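Local coordinates for protein pyruvate carboxylase n-terminal domain (Aquifex aeolicus, PDB 1ULZ) that forms the biotin carboxylase subunit of a pyruvate carboxylase, a member of the ATP-grasp family, at residues R171-E174 and E175-N179; A143-L146 and A147-I150; T436-Y439 and L440-H443. The protein carries 1 engineered substitution. One frame throughout, in Å; residues are numbered along the deposited sequence.

Interaction 1 (R171-E174 and E175-N179); sequences RNEE and ELVKN
N172 and E175 meet at the start of helix 173-189, where N172 caps the first turn and E175 holds the chain just before it. N172 is the N-cap. Its OD1 accepts from E175 N at 3.0 Å in a nearly straight bond. The first torsion makes this possible: CG sits between the backbone N and the carbonyl carbon (chi1 53°), so the amide curls over the helix end. E175 reaches back the other way. Its OE1 accepts from R171 N at 2.7 Å, on the anti side of the carboxylate and 29° out of its plane. R171 lies just before the cap, so this is not the reciprocal bond of a classical capping box. The amide and carboxylate planes are turned 57° apart. A water joins them, accepting from N172 ND2 at 3.0 Å and donating to E175 OE2 at 2.8 Å.

The tight side is formed by L176 and V177. L176 is buried, and both side chains pack on K144 of helix 140-150. V177 N donates to E173 O at 2.9 Å, a regular helical bond. The other side is exposed, and its ionic pairing is weak. E174 bends at CG and lies alongside the K178 chain, with OE2 3.0 Å from CE. The charged atoms, E174 OE2 and K178 NZ, form only a long salt bridge of 3.9 Å.

Three glutamates follow the cap in the first turn, E173 paired with R148 of helix 140-150. Their negative charge probably suits the helix dipole. The capping bond occupies E175 N, which lacks a carbonyl one turn earlier in the helix.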
ATOM      1  N   ARG A 171     -44.017  17.568   9.267  1.00 23.07           N
ATOM      2  CA  ARG A 171     -43.106  17.857  10.373  1.00 24.20           C
ATOM      3  C   ARG A 171     -43.739  17.966  11.761  1.00 23.81           C
ATOM      4  O   ARG A 171     -43.036  18.078  12.764  1.00 23.32           O
ATOM      5  CB  ARG A 171     -42.308  19.124  10.051  1.00 26.04           C
ATOM      6  CG  ARG A 171     -41.404  18.952   8.827  1.00 29.06           C
ATOM      7  CD  ARG A 171     -40.483  20.147   8.591  1.00 29.82           C
ATOM      8  NE  ARG A 171     -39.659  19.956   7.395  1.00 31.77           N
ATOM      9  CZ  ARG A 171     -38.596  19.157   7.330  1.00 32.92           C
ATOM     10  NH1 ARG A 171     -38.205  18.463   8.397  1.00 31.59           N
ATOM     11  NH2 ARG A 171     -37.923  19.041   6.192  1.00 31.87           N
ATOM     12  N   ASN A 172     -45.065  17.935  11.807  1.00 23.98           N
ATOM     13  CA  ASN A 172     -45.816  18.000  13.060  1.00 25.59           C
ATOM     14  C   ASN A 172     -47.227  17.510  12.747  1.00 25.47           C
ATOM     15  O   ASN A 172     -47.574  17.346  11.577  1.00 23.41           O
ATOM     16  CB  ASN A 172     -45.838  19.433  13.613  1.00 25.16           C
ATOM     17  CG  ASN A 172     -46.334  20.440  12.600  1.00 25.95           C
ATOM     18  OD1 ASN A 172     -47.464  20.354  12.121  1.00 27.35           O
ATOM     19  ND2 ASN A 172     -45.484  21.405  12.263  1.00 27.48           N
ATOM     20  N   GLU A 173     -48.041  17.276  13.774  1.00 26.23           N
ATOM     21  CA  GLU A 173     -49.394  16.769  13.553  1.00 26.59           C
ATOM     22  C   GLU A 173     -50.281  17.637  12.667  1.00 26.37           C
ATOM     23  O   GLU A 173     -51.115  17.123  11.924  1.00 27.26           O
ATOM     24  CB  GLU A 173     -50.110  16.527  14.882  1.00 28.35           C
ATOM     25  CG  GLU A 173     -51.366  15.675  14.722  1.00 31.43           C
ATOM     26  CD  GLU A 173     -52.088  15.430  16.032  1.00 33.98           C
ATOM     27  OE1 GLU A 173     -52.846  16.322  16.481  1.00 36.96           O
ATOM     28  OE2 GLU A 173     -51.887  14.349  16.621  1.00 33.38           O
ATOM     29  N   GLU A 174     -50.121  18.951  12.741  1.00 27.27           N
ATOM     30  CA  GLU A 174     -50.946  19.816  11.906  1.00 29.01           C
ATOM     31  C   GLU A 174     -50.673  19.547  10.427  1.00 28.19           C
ATOM     32  O   GLU A 174     -51.606  19.430   9.625  1.00 27.88           O
ATOM     33  CB  GLU A 174     -50.682  21.288  12.211  1.00 30.30           C
ATOM     34  CG  GLU A 174     -51.579  22.200  11.398  1.00 36.98           C
ATOM     35  CD  GLU A 174     -53.058  21.894  11.624  1.00 40.63           C
ATOM     36  OE1 GLU A 174     -53.499  21.952  12.796  1.00 44.06           O
ATOM     37  OE2 GLU A 174     -53.777  21.594  10.639  1.00 41.52           O
ATOM     38  N   GLU A 175     -49.396  19.450  10.069  1.00 26.33           N
ATOM     39  CA  GLU A 175     -49.025  19.178   8.683  1.00 26.33           C
ATOM     40  C   GLU A 175     -49.543  17.810   8.255  1.00 24.96           C
ATOM     41  O   GLU A 175     -49.975  17.630   7.114  1.00 24.03           O
ATOM     42  CB  GLU A 175     -47.507  19.227   8.506  1.00 26.18           C
ATOM     43  CG  GLU A 175     -46.868  20.549   8.911  1.00 29.05           C
ATOM     44  CD  GLU A 175     -45.540  20.798   8.208  1.00 31.03           C
ATOM     45  OE1 GLU A 175     -44.811  19.815   7.940  1.00 30.18           O
ATOM     46  OE2 GLU A 175     -45.229  21.979   7.930  1.00 30.80           O
ATOM     47  N   LEU A 176     -49.499  16.846   9.170  1.00 23.97           N
ATOM     48  CA  LEU A 176     -49.978  15.499   8.871  1.00 24.54           C
ATOM     49  C   LEU A 176     -51.470  15.579   8.527  1.00 24.16           C
ATOM     50  O   LEU A 176     -51.914  15.058   7.509  1.00 23.79           O
ATOM     51  CB  LEU A 176     -49.787  14.581  10.083  1.00 24.29           C
ATOM     52  CG  LEU A 176     -49.669  13.068   9.853  1.00 28.87           C
ATOM     53  CD1 LEU A 176     -50.334  12.340  11.014  1.00 28.87           C
ATOM     54  CD2 LEU A 176     -50.318  12.658   8.546  1.00 29.98           C
ATOM     55  N   VAL A 177     -52.239  16.229   9.393  1.00 24.03           N
ATOM     56  CA  VAL A 177     -53.675  16.369   9.175  1.00 24.14           C
ATOM     57  C   VAL A 177     -53.971  17.011   7.824  1.00 24.17           C
ATOM     58  O   VAL A 177     -54.780  16.496   7.052  1.00 25.16           O
ATOM     59  CB  VAL A 177     -54.322  17.194  10.310  1.00 24.28           C
ATOM     60  CG1 VAL A 177     -55.749  17.590   9.940  1.00 22.92           C
ATOM     61  CG2 VAL A 177     -54.316  16.371  11.594  1.00 24.07           C
ATOM     62  N   LYS A 178     -53.301  18.122   7.532  1.00 24.27           N
ATOM     63  CA  LYS A 178     -53.503  18.817   6.265  1.00 24.94           C
ATOM     64  C   LYS A 178     -53.083  17.987   5.051  1.00 25.95           C
ATOM     65  O   LYS A 178     -53.766  17.991   4.026  1.00 25.90           O
ATOM     66  CB  LYS A 178     -52.758  20.154   6.289  1.00 25.73           C
ATOM     67  CG  LYS A 178     -53.401  21.153   7.245  1.00 26.94           C
ATOM     68  CD  LYS A 178     -52.531  22.376   7.508  1.00 29.25           C
ATOM     69  CE  LYS A 178     -53.307  23.400   8.353  1.00 28.96           C
ATOM     70  NZ  LYS A 178     -52.551  24.653   8.595  1.00 27.22           N
ATOM     71  N   ASN A 179     -51.966  17.270   5.164  1.00 25.72           N
ATOM     72  CA  ASN A 179     -51.502  16.436   4.063  1.00 24.07           C
ATOM     73  C   ASN A 179     -52.418  15.237   3.860  1.00 24.88           C
ATOM     74  O   ASN A 179     -52.638  14.798   2.731  1.00 24.50           O
ATOM     75  CB  ASN A 179     -50.074  15.945   4.309  1.00 23.11           C
ATOM     76  CG  ASN A 179     -49.041  17.023   4.072  1.00 23.89           C
ATOM     77  OD1 ASN A 179     -49.146  17.788   3.120  1.00 23.00           O
ATOM     78  ND2 ASN A 179     -48.028  17.082   4.932  1.00 25.15           N
TER
HETATM   79  O   HOH W   1     -45.994  23.431  10.163  1.00 38.62           O

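Interaction 2 (A143-L146 and A147-I150); sequences AKAL and AREI
R148 lies over the carbonyl of K144, one turn earlier in helix 140-150. Its chain is extended from CG to NE, with CG anti to its own carbonyl carbon (chi1 -69°). It therefore runs back along the helix. The guanidinium ends with one face over K144 O, which stands 3.4 Å above the plane, off its centre. R148 CG is also close, 3.3 Å from K144 O. R148 NH2 comes to 3.8 Å from K144 CB, and its salt bridge goes to E173 of helix 173-189. The ammonium of K144 points elsewhere, to E141. R148 N to K144 O is a weak helical bond.

L146 and E149 cross at a slant, and E149 OE1 stops 3.8 Å from L146 CD1. I150 is one turn on from L146. Its CG2 is 4.3 Å from L146 CD1, and I150 N donates to L146 O at 3.2 Å. The two apolar side chains also reach loop residues, L146 touching S133 and I150 touching P131.

The pattern is that of an amphipathic surface helix. K144 packs on helix 173-189. Both helices probably belong to the small lid-like subdomain of the ATP-grasp fold.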
ATOM      1  N   ALA A 143     -53.205   7.356  11.750  1.00 27.15           N
ATOM      2  CA  ALA A 143     -52.006   8.011  11.236  1.00 27.04           C
ATOM      3  C   ALA A 143     -51.406   8.918  12.305  1.00 27.33           C
ATOM      4  O   ALA A 143     -50.188   8.967  12.475  1.00 26.11           O
ATOM      5  CB  ALA A 143     -52.340   8.823   9.985  1.00 25.55           C
ATOM      6  N   LYS A 144     -52.266   9.630  13.027  1.00 26.70           N
ATOM      7  CA  LYS A 144     -51.805  10.532  14.077  1.00 28.22           C
ATOM      8  C   LYS A 144     -51.177   9.761  15.229  1.00 27.71           C
ATOM      9  O   LYS A 144     -50.191  10.209  15.821  1.00 27.72           O
ATOM     10  CB  LYS A 144     -52.965  11.393  14.599  1.00 28.37           C
ATOM     11  CG  LYS A 144     -53.455  12.428  13.590  1.00 31.58           C
ATOM     12  CD  LYS A 144     -54.405  13.459  14.204  1.00 32.92           C
ATOM     13  CE  LYS A 144     -55.719  12.825  14.609  1.00 33.73           C
ATOM     14  NZ  LYS A 144     -56.723  13.848  15.008  1.00 36.15           N
ATOM     15  N   ALA A 145     -51.746   8.601  15.540  1.00 27.02           N
ATOM     16  CA  ALA A 145     -51.240   7.769  16.633  1.00 27.78           C
ATOM     17  C   ALA A 145     -49.940   7.094  16.229  1.00 25.68           C
ATOM     18  O   ALA A 145     -49.022   6.955  17.037  1.00 26.58           O
ATOM     19  CB  ALA A 145     -52.284   6.716  17.026  1.00 28.16           C
ATOM     20  N   LEU A 146     -49.869   6.677  14.973  1.00 25.94           N
ATOM     21  CA  LEU A 146     -48.674   6.021  14.456  1.00 26.18           C
ATOM     22  C   LEU A 146     -47.492   6.995  14.412  1.00 26.13           C
ATOM     23  O   LEU A 146     -46.365   6.636  14.765  1.00 25.42           O
ATOM     24  CB  LEU A 146     -48.952   5.466  13.060  1.00 26.25           C
ATOM     25  CG  LEU A 146     -47.802   4.732  12.364  1.00 30.44           C
ATOM     26  CD1 LEU A 146     -47.385   3.513  13.181  1.00 29.61           C
ATOM     27  CD2 LEU A 146     -48.249   4.315  10.963  1.00 31.42           C
ATOM     28  N   ALA A 147     -47.756   8.228  13.988  1.00 23.95           N
ATOM     29  CA  ALA A 147     -46.715   9.248  13.901  1.00 24.86           C
ATOM     30  C   ALA A 147     -46.091   9.562  15.264  1.00 25.09           C
ATOM     31  O   ALA A 147     -44.879   9.758  15.369  1.00 24.84           O
ATOM     32  CB  ALA A 147     -47.287  10.524  13.270  1.00 23.61           C
ATOM     33  N   ARG A 148     -46.917   9.612  16.305  1.00 26.11           N
ATOM     34  CA  ARG A 148     -46.430   9.896  17.659  1.00 28.58           C
ATOM     35  C   ARG A 148     -45.428   8.860  18.149  1.00 29.30           C
ATOM     36  O   ARG A 148     -44.429   9.208  18.768  1.00 30.04           O
ATOM     37  CB  ARG A 148     -47.588   9.958  18.662  1.00 28.53           C
ATOM     38  CG  ARG A 148     -48.497  11.148  18.483  1.00 29.08           C
ATOM     39  CD  ARG A 148     -49.669  11.119  19.454  1.00 28.76           C
ATOM     40  NE  ARG A 148     -50.730  12.003  18.977  1.00 29.41           N
ATOM     41  CZ  ARG A 148     -51.954  11.594  18.665  1.00 28.77           C
ATOM     42  NH1 ARG A 148     -52.278  10.314  18.786  1.00 26.91           N
ATOM     43  NH2 ARG A 148     -52.849  12.468  18.218  1.00 30.01           N
ATOM     44  N   GLU A 149     -45.683   7.583  17.892  1.00 30.82           N
ATOM     45  CA  GLU A 149     -44.738   6.584  18.364  1.00 33.42           C
ATOM     46  C   GLU A 149     -43.485   6.430  17.516  1.00 32.45           C
ATOM     47  O   GLU A 149     -42.449   6.030  18.036  1.00 32.80           O
ATOM     48  CB  GLU A 149     -45.410   5.224  18.540  1.00 36.37           C
ATOM     49  CG  GLU A 149     -46.257   4.773  17.403  1.00 40.99           C
ATOM     50  CD  GLU A 149     -46.637   3.319  17.564  1.00 45.78           C
ATOM     51  OE1 GLU A 149     -47.596   2.863  16.905  1.00 47.41           O
ATOM     52  OE2 GLU A 149     -45.958   2.626  18.355  1.00 48.48           O
ATOM     53  N   ILE A 150     -43.555   6.739  16.223  1.00 31.03           N
ATOM     54  CA  ILE A 150     -42.358   6.608  15.404  1.00 30.11           C
ATOM     55  C   ILE A 150     -41.575   7.907  15.427  1.00 29.71           C
ATOM     56  O   ILE A 150     -40.390   7.926  15.109  1.00 30.42           O
ATOM     57  CB  ILE A 150     -42.677   6.216  13.943  1.00 30.86           C
ATOM     58  CG1 ILE A 150     -43.535   7.278  13.269  1.00 29.64           C
ATOM     59  CG2 ILE A 150     -43.396   4.882  13.911  1.00 30.03           C
ATOM     60  CD1 ILE A 150     -43.890   6.915  11.841  1.00 30.25           C
TER

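Interaction 3 (T436-Y439 and L440-H443); sequences TTKY and LEEH
K438 and E442 join two successive type I turns, T436 to Y439 and L440 to H443. E442 N donates to K438 O at 3.0 Å. Y439 N to T436 O closes the first turn, and H443 N to L440 O closes the second. T436 also makes an ST turn, with OG1 accepting from K438 N. Residues 440-442 have helical backbone angles but lack the regular bonds of a helix. Waters bridge the turns: one accepts from L440 N and donates to T437 O, and another accepts from T436 N and donates to E442 OE1.

The main side-chain pair is Y439 and H443. Their rings form an offset stack, centroids 4.0 Å apart and planes 16° apart. Y439 CE2 lies over the centre of the imidazole, while H443 ND1 sits near the margin of the phenol ring. CG of Y439 is anti to its backbone N (chi1 173°), which brings the ring beside H443. The same ND1 donates to Y439 O, nearly in the imidazole plane; the modelled length of 2.5 Å is doubtful. One residue thus offers H443 both a ring face and an acceptor. The far ends are held too: H443 NE2 hydrogen-bonds D429 and Y439 OH hydrogen-bonds E427. This would help fix the rotation of both rings. Elsewhere K438 CG packs on E442 CD at 3.4 Å. L440 CD2 reaches Y439 CD1 at 3.9 Å.

Two consecutive type I turns, with an ST turn at the start and an aromatic stack across them, make a compact loop after helix 428-432, in the biotin carboxylase C-terminal family region.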
ATOM      1  N   THR A 436     -23.197  14.272   4.816  1.00 27.67           N
ATOM      2  CA  THR A 436     -24.315  13.355   4.635  1.00 27.91           C
ATOM      3  C   THR A 436     -24.443  13.071   3.144  1.00 29.01           C
ATOM      4  O   THR A 436     -23.644  13.556   2.342  1.00 28.35           O
ATOM      5  CB  THR A 436     -25.649  13.960   5.146  1.00 28.38           C
ATOM      6  OG1 THR A 436     -26.023  15.076   4.329  1.00 28.15           O
ATOM      7  CG2 THR A 436     -25.501  14.420   6.592  1.00 27.49           C
ATOM      8  N   THR A 437     -25.447  12.288   2.773  1.00 29.38           N
ATOM      9  CA  THR A 437     -25.655  11.950   1.374  1.00 31.23           C
ATOM     10  C   THR A 437     -25.929  13.174   0.510  1.00 32.77           C
ATOM     11  O   THR A 437     -25.877  13.095  -0.718  1.00 33.54           O
ATOM     12  CB  THR A 437     -26.823  10.960   1.207  1.00 32.13           C
ATOM     13  OG1 THR A 437     -27.987  11.474   1.871  1.00 32.76           O
ATOM     14  CG2 THR A 437     -26.448   9.598   1.799  1.00 31.00           C
ATOM     15  N   LYS A 438     -26.220  14.307   1.137  1.00 34.69           N
ATOM     16  CA  LYS A 438     -26.492  15.515   0.364  1.00 36.72           C
ATOM     17  C   LYS A 438     -25.336  16.506   0.446  1.00 36.00           C
ATOM     18  O   LYS A 438     -25.508  17.711   0.217  1.00 36.96           O
ATOM     19  CB  LYS A 438     -27.781  16.173   0.853  1.00 38.74           C
ATOM     20  CG  LYS A 438     -27.725  16.663   2.270  1.00 42.93           C
ATOM     21  CD  LYS A 438     -29.090  16.545   2.918  1.00 44.94           C
ATOM     22  CE  LYS A 438     -30.207  16.921   1.947  1.00 47.31           C
ATOM     23  NZ  LYS A 438     -30.461  15.845   0.924  1.00 47.03           N
ATOM     24  N   TYR A 439     -24.156  15.985   0.762  1.00 33.06           N
ATOM     25  CA  TYR A 439     -22.965  16.806   0.886  1.00 31.82           C
ATOM     26  C   TYR A 439     -22.654  17.649  -0.346  1.00 30.54           C
ATOM     27  O   TYR A 439     -22.416  18.847  -0.227  1.00 31.04           O
ATOM     28  CB  TYR A 439     -21.747  15.929   1.228  1.00 29.54           C
ATOM     29  CG  TYR A 439     -20.435  16.681   1.204  1.00 28.10           C
ATOM     30  CD1 TYR A 439     -19.734  16.853   0.020  1.00 26.64           C
ATOM     31  CD2 TYR A 439     -19.918  17.251   2.360  1.00 28.07           C
ATOM     32  CE1 TYR A 439     -18.553  17.571  -0.016  1.00 27.58           C
ATOM     33  CE2 TYR A 439     -18.735  17.976   2.335  1.00 26.26           C
ATOM     34  CZ  TYR A 439     -18.061  18.130   1.145  1.00 27.60           C
ATOM     35  OH  TYR A 439     -16.885  18.846   1.106  1.00 30.29           O
ATOM     36  N   LEU A 440     -22.639  17.033  -1.522  1.00 30.07           N
ATOM     37  CA  LEU A 440     -22.324  17.773  -2.739  1.00 31.97           C
ATOM     38  C   LEU A 440     -23.325  18.887  -3.016  1.00 33.22           C
ATOM     39  O   LEU A 440     -22.943  20.016  -3.341  1.00 33.40           O
ATOM     40  CB  LEU A 440     -22.248  16.824  -3.938  1.00 30.72           C
ATOM     41  CG  LEU A 440     -20.982  15.965  -3.977  1.00 31.87           C
ATOM     42  CD1 LEU A 440     -20.947  15.153  -5.268  1.00 31.50           C
ATOM     43  CD2 LEU A 440     -19.757  16.871  -3.878  1.00 30.98           C
ATOM     44  N   GLU A 441     -24.606  18.571  -2.886  1.00 34.60           N
ATOM     45  CA  GLU A 441     -25.651  19.556  -3.106  1.00 37.06           C
ATOM     46  C   GLU A 441     -25.441  20.740  -2.163  1.00 36.87           C
ATOM     47  O   GLU A 441     -25.632  21.892  -2.551  1.00 37.65           O
ATOM     48  CB  GLU A 441     -27.017  18.906  -2.872  1.00 39.94           C
ATOM     49  CG  GLU A 441     -28.200  19.854  -2.911  1.00 44.56           C
ATOM     50  CD  GLU A 441     -29.512  19.107  -3.046  1.00 46.90           C
ATOM     51  OE1 GLU A 441     -29.689  18.101  -2.328  1.00 49.40           O
ATOM     52  OE2 GLU A 441     -30.369  19.522  -3.861  1.00 48.54           O
ATOM     53  N   GLU A 442     -25.023  20.448  -0.933  1.00 36.99           N
ATOM     54  CA  GLU A 442     -24.779  21.474   0.075  1.00 37.44           C
ATOM     55  C   GLU A 442     -23.434  22.194  -0.065  1.00 37.22           C
ATOM     56  O   GLU A 442     -23.159  23.127   0.689  1.00 37.22           O
ATOM     57  CB  GLU A 442     -24.852  20.869   1.480  1.00 40.33           C
ATOM     58  CG  GLU A 442     -26.138  20.108   1.779  1.00 44.19           C
ATOM     59  CD  GLU A 442     -26.200  19.611   3.210  1.00 45.75           C
ATOM     60  OE1 GLU A 442     -25.202  19.032   3.695  1.00 47.81           O
ATOM     61  OE2 GLU A 442     -27.252  19.793   3.855  1.00 47.46           O
ATOM     62  N   HIS A 443     -22.592  21.765  -1.004  1.00 35.47           N
ATOM     63  CA  HIS A 443     -21.289  22.408  -1.188  1.00 34.78           C
ATOM     64  C   HIS A 443     -20.939  22.628  -2.658  1.00 34.36           C
ATOM     65  O   HIS A 443     -19.953  22.085  -3.153  1.00 34.24           O
ATOM     66  CB  HIS A 443     -20.179  21.570  -0.542  1.00 34.36           C
ATOM     67  CG  HIS A 443     -20.372  21.323   0.923  1.00 34.47           C
ATOM     68  ND1 HIS A 443     -21.324  20.454   1.414  1.00 33.51           N
ATOM     69  CD2 HIS A 443     -19.740  21.838   2.005  1.00 33.29           C
ATOM     70  CE1 HIS A 443     -21.272  20.447   2.734  1.00 33.03           C
ATOM     71  NE2 HIS A 443     -20.320  21.278   3.118  1.00 33.32           N
TER
HETATM   72  O   HOH W   2     -23.281  17.366   4.174  1.00 34.26           O
HETATM   73  O   HOH W   3     -23.215  13.977  -1.940  1.00 34.23           O
HETATM   74  O   HOH W   4     -25.611  15.564  -3.071  1.00 36.98           O

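In the fold
From the N terminus the order is interaction 2, interaction 1, interaction 3. Each is local, within one helix, at a helix start or round two turns. None nests in or crosses another, and none closes a long loop. Interactions 2 and 1 touch, with E173 OE2 2.6 Å from R148 NH2 in a salt bridge. This ties helix 140-150 to helix 173-189 in the ATP-binding family region. Interaction 3 stands apart, its nearest atoms about 9 Å from interaction 1. Its loop packs on helix 418-426 and strand 220-232. Residues 203-205 touch both: E203 forms a salt bridge with R171, and P205 hydrogen-bonds T437.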